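Local coordinates for COBE (Pseudomonas aeruginosa, PDB 2W6K), which takes part in the biosynthesis of cobalamin (vitamin B12) and is related to the C-terminal part of CbiG, though its exact role remains uncertain, at residues A[36-41]-A[120-125]; A[47-52]-A[108-113]; A[55-60]-A[71-76]. All blocks are in the same frame, centred on the assembly; numbering follows the deposited sequence.

Contact 1 (A[36-41]-A[120-125]); sequences GEHGRS and DLLGAK. With SO4 (sulfate ion), chain B.
The Schellman motif that ends helix 24-37 places His38 against Leu122 of the edge strand 119-127, and it illustrates how a helix terminus can meet a sheet by packing without a hydrogen bond between 36-41 and 120-125; beside it, Glu37 forms a salt bridge with Arg126. Leu122 CB lies over one face of the imidazole, 4.1 Å from the centroid of the His38 ring and 17° off its normal, a CH-pi contact displaced toward the ring's rim. His38 CG stands anti to the carbonyl carbon (chi1 -66°), which turns the ring toward the strand, and His38 NE2 comes within 3.5 Å of Leu122 O. Gly39, with its positive phi, is the C-prime residue: Gly39 N bonds to Gly36 O at 2.9 Å, and Arg40 N makes the wider bond of the motif. In this mixed five-stranded sheet, Leu135 of the adjacent strand 131-138 touches both His38 and Leu122. The turn also brings Arg40 round, where NH2 donates to His38 O at 2.8 Å, nearly straight (162°) and in the carbonyl plane. With its rotation fixed by this bond, the guanidinium receives Leu122 CD2 over the centre of one face, 4.0 Å from Arg40 NH2. Farther along the chain, Lys125 NZ bonds at 2.9 Å to O3 of a sulfate ion, probably from the crystallisation liquor, which Ser101 OG, Val102 N and Ala103 N also bind.

Contact 2 (A[47-52]-A[108-113]); sequences ALASID and LALAER
Ala47 touches helix 102-115 through its methyl group, CB lying 3.8 Å from Leu110 CD2, in a buried contact where strand 47-51 of the mixed beta-sheet of this alpha/beta fold meets a helix packed across one of the sheet's faces. The lesson of this example is that between these two segments the contact is carried by one leucine, which has Ile13 and His72 as further neighbours: the strand and helix axes approach to 8.3 Å and run at 128° to each other. Next along the strand, Leu48 turns its side chain to the other face, where it meets Val71, yet its carbonyl stays in the interface, with Leu48 O 3.5 Å from Leu110 CD2. Ala49 again offers a methyl to the helix. Its CB is 3.7 Å from Leu110 CD2 and 3.8 Å from Leu110 CB, which makes Ala49 the partner of both the root and one branch of the leucine. With CG anti to the backbone N (chi1 -174°), Leu110 sends CD2 down onto the strand, between the methyls of Ala47 and Ala49. Ser50 takes no part; its buried OG bonds to Ile16 O on the neighbouring strand 12-18. Ile51 then packs on Pro76 and Leu79 of helix 76-80, which also touches Ala109. One turn farther along helix 102-115, Arg113 folds back on its own backbone: Arg113 NH2 reaches Ala109 O at 3.0 Å, from the carbonyl face opposite to that used by the helical Arg113 N.

Contact 3 (A[55-60]-A[71-76]); sequences RDEPGL and VHFLAP
Glu57 OE1 is held by two groups while the carbons of the same side chain lie against Phe73, a useful case of one residue serving a polar and an apolar neighbour at once. Arg55 NH1 donates a weak hydrogen bond to Glu57 OE1 at 3.1 Å (145°), and a bound glycerol, probably from the crystallisation liquor, bonds to the same oxygen. The glycerol is gripped further by Gly59 N and Leu60 N, two amides in the first turn of helix 58-67, so it sits at the start of the helix, possibly marking a pocket; Glu57 itself occupies the N-cap position. The arginine is fixed in turn through its NH2, which bonds to Cys18 O. On the carbon side of the same residue, the glutamate chain bends at CG (chi2 -79°) and lays its methylenes obliquely across the outer end of the phenyl ring. Glu57 CG is 3.6 Å from Phe73 CE1, and Glu57 CB is 3.7 Å from Phe73 CZ. The carboxylate plane lies 28° from that of the ring, closer to parallel than perpendicular. Leu60 meets the same ring corner from the helix, with CD1 3.8 Å from Phe73 CE1. Leu60 O comes within 4.1 Å of Val71 CG1. Both Leu60 and Phe73 also touch Ser50 of the adjacent strand, which joins the packing to the sheet. Helix-on-strand packing of this kind belongs to the beta-alpha-beta crossover, formed here by strand 47-51, helix 58-67 and the edge strand 71-74.

Overall arrangement
From the N terminus, the chain passes strand 12-18 and helix 24-37 before reaching 36-41, which opens the long loop that contact 1 closes at 120-125. Strand segment 47-52 opens a second loop, closed by contact 2 at 108-113; within it, contact 3 closes the short connection from 55-60 to 71-76. The three loops are therefore concentric and none crosses another. Contacts 2 and 3 meet directly, because strands 47-51 and 71-74 are sheet neighbours: Ser50 O and Leu74 N lie 2.9 Å apart. Contact 1 joins the end of helix 24-37 to outermost strand 119-127, contact 2 strand 47-51 to helix 102-115, and contact 3 the start of helix 58-67 to outermost strand 71-74.

Contact 1 (A[36-41]-A[120-125])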
loop_
_atom_site.group_PDB
_atom_site.type_symbol
_atom_site.label_atom_id
_atom_site.label_comp_id
_atom_site.label_asym_id
_atom_site.label_seq_id
_atom_site.Cartn_x
_atom_site.Cartn_y
_atom_site.Cartn_z
ATOM N N GLY A 36 8.647 1.767 -10.615
ATOM C CA GLY A 36 9.783 2.198 -11.478
ATOM C C GLY A 36 10.461 3.431 -10.925
ATOM O O GLY A 36 11.705 3.524 -10.895
ATOM N N GLU A 37 9.652 4.389 -10.476
ATOM C CA GLU A 37 10.209 5.636 -9.925
ATOM C C GLU A 37 11.147 5.354 -8.778
ATOM O O GLU A 37 12.153 6.062 -8.586
ATOM C CB GLU A 37 9.085 6.552 -9.476
ATOM C CG GLU A 37 8.314 7.125 -10.622
ATOM C CD GLU A 37 7.468 8.300 -10.186
ATOM O OE1 GLU A 37 6.516 8.102 -9.396
ATOM O OE2 GLU A 37 7.760 9.425 -10.649
ATOM N N HIS A 38 10.823 4.325 -7.998
ATOM C CA HIS A 38 11.648 3.910 -6.875
ATOM C C HIS A 38 12.559 2.736 -7.144
ATOM O O HIS A 38 13.082 2.131 -6.209
ATOM C CB HIS A 38 10.776 3.670 -5.647
ATOM C CG HIS A 38 10.141 4.927 -5.146
ATOM N ND1 HIS A 38 8.865 5.307 -5.494
ATOM C CD2 HIS A 38 10.641 5.931 -4.384
ATOM C CE1 HIS A 38 8.582 6.467 -4.921
ATOM N NE2 HIS A 38 9.645 6.873 -4.255
ATOM N N GLY A 39 12.787 2.431 -8.417
ATOM C CA GLY A 39 13.751 1.386 -8.789
ATOM C C GLY A 39 13.413 0.036 -8.198
ATOM O O GLY A 39 14.297 -0.793 -7.932
ATOM N N ARG A 40 12.112 -0.192 -7.980
ATOM C CA ARG A 40 11.593 -1.489 -7.557
ATOM C C ARG A 40 10.899 -2.225 -8.707
ATOM O O ARG A 40 10.272 -1.620 -9.549
ATOM C CB ARG A 40 10.594 -1.337 -6.414
ATOM C CG ARG A 40 11.168 -1.504 -5.017
ATOM C CD ARG A 40 12.282 -0.598 -4.778
ATOM N NE ARG A 40 12.846 -0.667 -3.430
ATOM C CZ ARG A 40 13.537 0.329 -2.882
ATOM N NH1 ARG A 40 14.023 0.203 -1.652
ATOM N NH2 ARG A 40 13.723 1.466 -3.554
ATOM N N SER A 41 11.024 -3.537 -8.726
ATOM C CA SER A 41 10.360 -4.336 -9.765
ATOM C C SER A 41 9.061 -4.857 -9.178
ATOM O O SER A 41 8.974 -5.109 -7.968
ATOM C CB SER A 41 11.269 -5.509 -10.137
ATOM O OG SER A 41 10.615 -6.508 -10.895
ATOM N N ASP A 120 8.300 2.605 6.693
ATOM C CA ASP A 120 8.425 3.964 6.164
ATOM C C ASP A 120 7.887 3.979 4.742
ATOM O O ASP A 120 8.070 3.023 3.971
ATOM C CB ASP A 120 9.904 4.404 6.176
ATOM C CG ASP A 120 10.338 5.037 7.496
ATOM O OD1 ASP A 120 9.528 5.169 8.443
ATOM O OD2 ASP A 120 11.520 5.430 7.574
ATOM N N LEU A 121 7.243 5.074 4.363
ATOM C CA LEU A 121 6.900 5.234 2.971
ATOM C C LEU A 121 8.144 5.542 2.168
ATOM O O LEU A 121 9.013 6.273 2.633
ATOM C CB LEU A 121 5.922 6.387 2.828
ATOM C CG LEU A 121 4.535 6.118 3.425
ATOM C CD1 LEU A 121 3.789 7.420 3.705
ATOM C CD2 LEU A 121 3.755 5.241 2.460
ATOM N N LEU A 122 8.213 4.998 0.961
ATOM C CA LEU A 122 9.343 5.274 0.037
ATOM C C LEU A 122 9.290 6.695 -0.481
ATOM O O LEU A 122 10.322 7.303 -0.842
ATOM C CB LEU A 122 9.297 4.277 -1.120
ATOM C CG LEU A 122 9.936 2.928 -0.797
ATOM C CD1 LEU A 122 9.138 2.148 0.203
ATOM C CD2 LEU A 122 10.047 2.195 -2.114
ATOM N N GLY A 123 8.081 7.253 -0.500
ATOM C CA GLY A 123 7.862 8.591 -1.014
ATOM C C GLY A 123 6.397 8.903 -0.954
ATOM O O GLY A 123 5.585 8.031 -0.626
ATOM N N ALA A 124 6.034 10.135 -1.297
ATOM C CA ALA A 124 4.644 10.490 -1.467
ATOM C C ALA A 124 3.946 9.594 -2.507
ATOM O O ALA A 124 4.564 9.137 -3.475
ATOM C CB ALA A 124 4.547 11.953 -1.900
ATOM N N LYS A 125 2.652 9.372 -2.319
ATOM C CA LYS A 125 1.881 8.535 -3.253
ATOM C C LYS A 125 1.929 9.129 -4.648
ATOM O O LYS A 125 2.056 10.360 -4.809
ATOM C CB LYS A 125 0.441 8.458 -2.794
ATOM C CG LYS A 125 -0.314 9.740 -3.056
ATOM C CD LYS A 125 -1.612 9.788 -2.298
ATOM C CE LYS A 125 -2.358 11.031 -2.688
ATOM N NZ LYS A 125 -3.411 11.365 -1.706
HETATM S S SO4 B . -5.804 8.060 -1.503
HETATM O O1 SO4 B . -6.334 8.676 -2.762
HETATM O O2 SO4 B . -6.869 7.997 -0.512
HETATM O O3 SO4 B . -4.737 8.910 -1.017
HETATM O O4 SO4 B . -5.329 6.742 -1.812
#

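Contact 2 (A[47-52]-A[108-113])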
loop_
_atom_site.group_PDB
_atom_site.type_symbol
_atom_site.label_atom_id
_atom_site.label_comp_id
_atom_site.label_asym_id
_atom_site.label_seq_id
_atom_site.Cartn_x
_atom_site.Cartn_y
_atom_site.Cartn_z
ATOM N N ALA A 47 2.815 -7.683 -1.175
ATOM C CA ALA A 47 1.356 -7.682 -1.000
ATOM C C ALA A 47 0.784 -6.345 -1.414
ATOM O O ALA A 47 1.519 -5.359 -1.492
ATOM C CB ALA A 47 1.017 -7.922 0.442
ATOM N N LEU A 48 -0.535 -6.315 -1.606
ATOM C CA LEU A 48 -1.224 -5.062 -1.867
ATOM C C LEU A 48 -2.089 -4.777 -0.640
ATOM O O LEU A 48 -2.486 -5.710 0.077
ATOM C CB LEU A 48 -2.153 -5.174 -3.068
ATOM C CG LEU A 48 -1.577 -5.685 -4.396
ATOM C CD1 LEU A 48 -2.718 -5.887 -5.302
ATOM C CD2 LEU A 48 -0.591 -4.634 -4.944
ATOM N N ALA A 49 -2.356 -3.500 -0.376
ATOM C CA ALA A 49 -3.184 -3.133 0.781
ATOM C C ALA A 49 -4.172 -2.065 0.390
ATOM O O ALA A 49 -3.850 -1.205 -0.405
ATOM C CB ALA A 49 -2.324 -2.614 1.932
ATOM N N SER A 50 -5.375 -2.130 0.965
ATOM C CA SER A 50 -6.343 -1.050 0.783
ATOM C C SER A 50 -7.266 -1.004 1.979
ATOM O O SER A 50 -7.029 -1.640 2.982
ATOM C CB SER A 50 -7.136 -1.200 -0.539
ATOM O OG SER A 50 -7.848 -0.009 -0.847
ATOM N N ILE A 51 -8.269 -0.158 1.883
ATOM C CA ILE A 51 -9.226 -0.027 2.986
ATOM C C ILE A 51 -10.409 -0.974 2.819
ATOM O O ILE A 51 -10.878 -1.234 1.711
ATOM C CB ILE A 51 -9.689 1.440 3.130
ATOM C CG1 ILE A 51 -10.412 1.648 4.469
ATOM C CG2 ILE A 51 -10.541 1.860 1.980
ATOM C CD1 ILE A 51 -10.536 3.155 4.838
ATOM N N ASP A 52 -10.906 -1.481 3.945
ATOM C CA ASP A 52 -12.035 -2.356 3.925
ATOM C C ASP A 52 -13.250 -1.474 3.989
ATOM O O ASP A 52 -13.196 -0.348 4.512
ATOM C CB ASP A 52 -12.025 -3.336 5.110
ATOM C CG ASP A 52 -12.787 -4.605 4.803
ATOM O OD1 ASP A 52 -13.329 -4.739 3.674
ATOM O OD2 ASP A 52 -12.840 -5.477 5.672
ATOM N N LEU A 108 1.565 1.592 4.975
ATOM C CA LEU A 108 2.244 1.586 6.250
ATOM C C LEU A 108 1.652 0.513 7.167
ATOM O O LEU A 108 2.401 -0.269 7.773
ATOM C CB LEU A 108 2.126 2.962 6.897
ATOM C CG LEU A 108 3.021 4.045 6.298
ATOM C CD1 LEU A 108 2.592 5.387 6.871
ATOM C CD2 LEU A 108 4.494 3.726 6.618
ATOM N N ALA A 109 0.322 0.500 7.282
ATOM C CA ALA A 109 -0.397 -0.421 8.191
ATOM C C ALA A 109 -0.093 -1.874 7.922
ATOM O O ALA A 109 0.265 -2.615 8.851
ATOM C CB ALA A 109 -1.909 -0.156 8.162
ATOM N N LEU A 110 -0.182 -2.286 6.657
ATOM C CA LEU A 110 0.073 -3.665 6.312
ATOM C C LEU A 110 1.552 -4.009 6.506
ATOM O O LEU A 110 1.872 -5.098 6.993
ATOM C CB LEU A 110 -0.381 -3.981 4.879
ATOM C CG LEU A 110 -0.270 -5.455 4.492
ATOM C CD1 LEU A 110 -1.164 -6.328 5.433
ATOM C CD2 LEU A 110 -0.648 -5.682 3.051
ATOM N N ALA A 111 2.453 -3.107 6.125
ATOM C CA ALA A 111 3.889 -3.410 6.255
ATOM C C ALA A 111 4.236 -3.691 7.713
ATOM O O ALA A 111 4.958 -4.648 8.013
ATOM C CB ALA A 111 4.740 -2.265 5.720
ATOM N N GLU A 112 3.688 -2.886 8.610
ATOM C CA GLU A 112 4.006 -3.024 10.055
ATOM C C GLU A 112 3.395 -4.274 10.652
ATOM O O GLU A 112 4.001 -4.884 11.541
ATOM C CB GLU A 112 3.604 -1.771 10.842
ATOM C CG GLU A 112 4.401 -0.553 10.409
ATOM C CD GLU A 112 4.350 0.608 11.387
ATOM O OE1 GLU A 112 3.421 0.643 12.213
ATOM O OE2 GLU A 112 5.237 1.489 11.277
ATOM N N ARG A 113 2.200 -4.654 10.184
ATOM C CA ARG A 113 1.536 -5.883 10.632
ATOM C C ARG A 113 2.183 -7.171 10.189
ATOM O O ARG A 113 2.283 -8.114 10.995
ATOM C CB ARG A 113 0.049 -5.888 10.250
ATOM C CG ARG A 113 -0.689 -5.043 11.197
ATOM C CD ARG A 113 -2.007 -4.511 10.736
ATOM N NE ARG A 113 -2.495 -3.720 11.850
ATOM C CZ ARG A 113 -2.033 -2.519 12.186
ATOM N NH1 ARG A 113 -2.525 -1.913 13.251
ATOM N NH2 ARG A 113 -1.084 -1.918 11.462
#

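Contact 3 (A[55-60]-A[71-76])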
loop_
_atom_site.group_PDB
_atom_site.type_symbol
_atom_site.label_atom_id
_atom_site.label_comp_id
_atom_site.label_asym_id
_atom_site.label_seq_id
_atom_site.Cartn_x
_atom_site.Cartn_y
_atom_site.Cartn_z
ATOM N N ARG A 55 -18.101 -1.332 -0.421
ATOM C CA ARG A 55 -17.932 -1.483 -1.881
ATOM C C ARG A 55 -17.223 -2.798 -2.256
ATOM O O ARG A 55 -16.267 -3.206 -1.593
ATOM C CB ARG A 55 -17.176 -0.285 -2.479
ATOM C CG ARG A 55 -15.753 -0.113 -1.975
ATOM C CD ARG A 55 -14.755 -0.058 -3.128
ATOM N NE ARG A 55 -14.716 1.233 -3.789
ATOM C CZ ARG A 55 -13.630 1.795 -4.320
ATOM N NH1 ARG A 55 -12.439 1.190 -4.289
ATOM N NH2 ARG A 55 -13.745 2.985 -4.887
ATOM N N ASP A 56 -17.685 -3.450 -3.321
ATOM C CA ASP A 56 -17.009 -4.639 -3.834
ATOM C C ASP A 56 -15.707 -4.192 -4.485
ATOM O O ASP A 56 -15.628 -3.085 -5.001
ATOM C CB ASP A 56 -17.874 -5.334 -4.883
ATOM C CG ASP A 56 -17.522 -6.806 -5.056
ATOM O OD1 ASP A 56 -16.598 -7.298 -4.372
ATOM O OD2 ASP A 56 -18.185 -7.485 -5.873
ATOM N N GLU A 57 -14.696 -5.047 -4.471
ATOM C CA GLU A 57 -13.387 -4.641 -4.969
ATOM C C GLU A 57 -12.845 -5.530 -6.122
ATOM O O GLU A 57 -11.727 -6.032 -6.016
ATOM C CB GLU A 57 -12.372 -4.554 -3.812
ATOM C CG GLU A 57 -12.692 -3.497 -2.717
ATOM C CD GLU A 57 -12.337 -2.075 -3.096
ATOM O OE1 GLU A 57 -11.740 -1.873 -4.185
ATOM O OE2 GLU A 57 -12.619 -1.142 -2.276
ATOM N N PRO A 58 -13.616 -5.703 -7.232
ATOM C CA PRO A 58 -13.113 -6.659 -8.267
ATOM C C PRO A 58 -11.807 -6.261 -9.010
ATOM O O PRO A 58 -10.973 -7.138 -9.270
ATOM C CB PRO A 58 -14.296 -6.805 -9.229
ATOM C CG PRO A 58 -15.089 -5.589 -9.041
ATOM C CD PRO A 58 -14.900 -5.098 -7.638
ATOM N N GLY A 59 -11.597 -4.975 -9.315
ATOM C CA GLY A 59 -10.304 -4.538 -9.872
ATOM C C GLY A 59 -9.119 -4.941 -8.997
ATOM O O GLY A 59 -8.114 -5.426 -9.518
ATOM N N LEU A 60 -9.234 -4.719 -7.673
ATOM C CA LEU A 60 -8.124 -5.063 -6.770
ATOM C C LEU A 60 -7.942 -6.560 -6.641
ATOM O O LEU A 60 -6.806 -7.066 -6.635
ATOM C CB LEU A 60 -8.283 -4.407 -5.383
ATOM C CG LEU A 60 -7.803 -2.951 -5.295
ATOM C CD1 LEU A 60 -8.313 -2.342 -3.978
ATOM C CD2 LEU A 60 -6.265 -2.810 -5.427
ATOM N N VAL A 71 -4.011 -9.406 -1.559
ATOM C CA VAL A 71 -4.519 -8.067 -1.224
ATOM C C VAL A 71 -5.266 -8.147 0.105
ATOM O O VAL A 71 -6.092 -9.062 0.320
ATOM C CB VAL A 71 -5.401 -7.432 -2.355
ATOM C CG1 VAL A 71 -6.603 -8.333 -2.694
ATOM C CG2 VAL A 71 -5.866 -6.015 -1.970
ATOM N N HIS A 72 -4.905 -7.225 0.998
ATOM C CA HIS A 72 -5.445 -7.134 2.347
ATOM C C HIS A 72 -6.242 -5.873 2.432
ATOM O O HIS A 72 -5.780 -4.816 1.997
ATOM C CB HIS A 72 -4.312 -7.072 3.367
ATOM C CG HIS A 72 -3.466 -8.303 3.405
ATOM N ND1 HIS A 72 -3.631 -9.296 4.350
ATOM C CD2 HIS A 72 -2.449 -8.705 2.609
ATOM C CE1 HIS A 72 -2.737 -10.249 4.140
ATOM N NE2 HIS A 72 -2.009 -9.914 3.090
ATOM N N PHE A 73 -7.430 -5.980 3.012
ATOM C CA PHE A 73 -8.283 -4.829 3.242
ATOM C C PHE A 73 -8.339 -4.558 4.727
ATOM O O PHE A 73 -8.749 -5.436 5.523
ATOM C CB PHE A 73 -9.660 -5.096 2.657
ATOM C CG PHE A 73 -9.640 -5.301 1.169
ATOM C CD1 PHE A 73 -9.683 -4.208 0.300
ATOM C CD2 PHE A 73 -9.563 -6.591 0.644
ATOM C CE1 PHE A 73 -9.656 -4.393 -1.074
ATOM C CE2 PHE A 73 -9.538 -6.793 -0.737
ATOM C CZ PHE A 73 -9.583 -5.701 -1.598
ATOM N N LEU A 74 -7.875 -3.375 5.106
ATOM C CA LEU A 74 -7.676 -3.030 6.509
ATOM C C LEU A 74 -8.805 -2.147 7.050
ATOM O O LEU A 74 -9.365 -1.309 6.343
ATOM C CB LEU A 74 -6.304 -2.362 6.723
ATOM C CG LEU A 74 -5.124 -3.331 6.516
ATOM C CD1 LEU A 74 -4.548 -3.176 5.154
ATOM C CD2 LEU A 74 -4.054 -3.141 7.572
ATOM N N ALA A 75 -9.097 -2.314 8.336
ATOM C CA ALA A 75 -10.159 -1.507 8.948
ATOM C C ALA A 75 -9.823 -0.023 8.882
ATOM O O ALA A 75 -8.672 0.360 9.116
ATOM C CB ALA A 75 -10.323 -1.928 10.436
ATOM N N PRO A 76 -10.833 0.825 8.613
ATOM C CA PRO A 76 -10.630 2.268 8.667
ATOM C C PRO A 76 -9.970 2.685 9.992
ATOM O O PRO A 76 -9.044 3.513 9.998
ATOM C CB PRO A 76 -12.067 2.815 8.520
ATOM C CG PRO A 76 -12.753 1.787 7.657
ATOM C CD PRO A 76 -12.203 0.472 8.180
#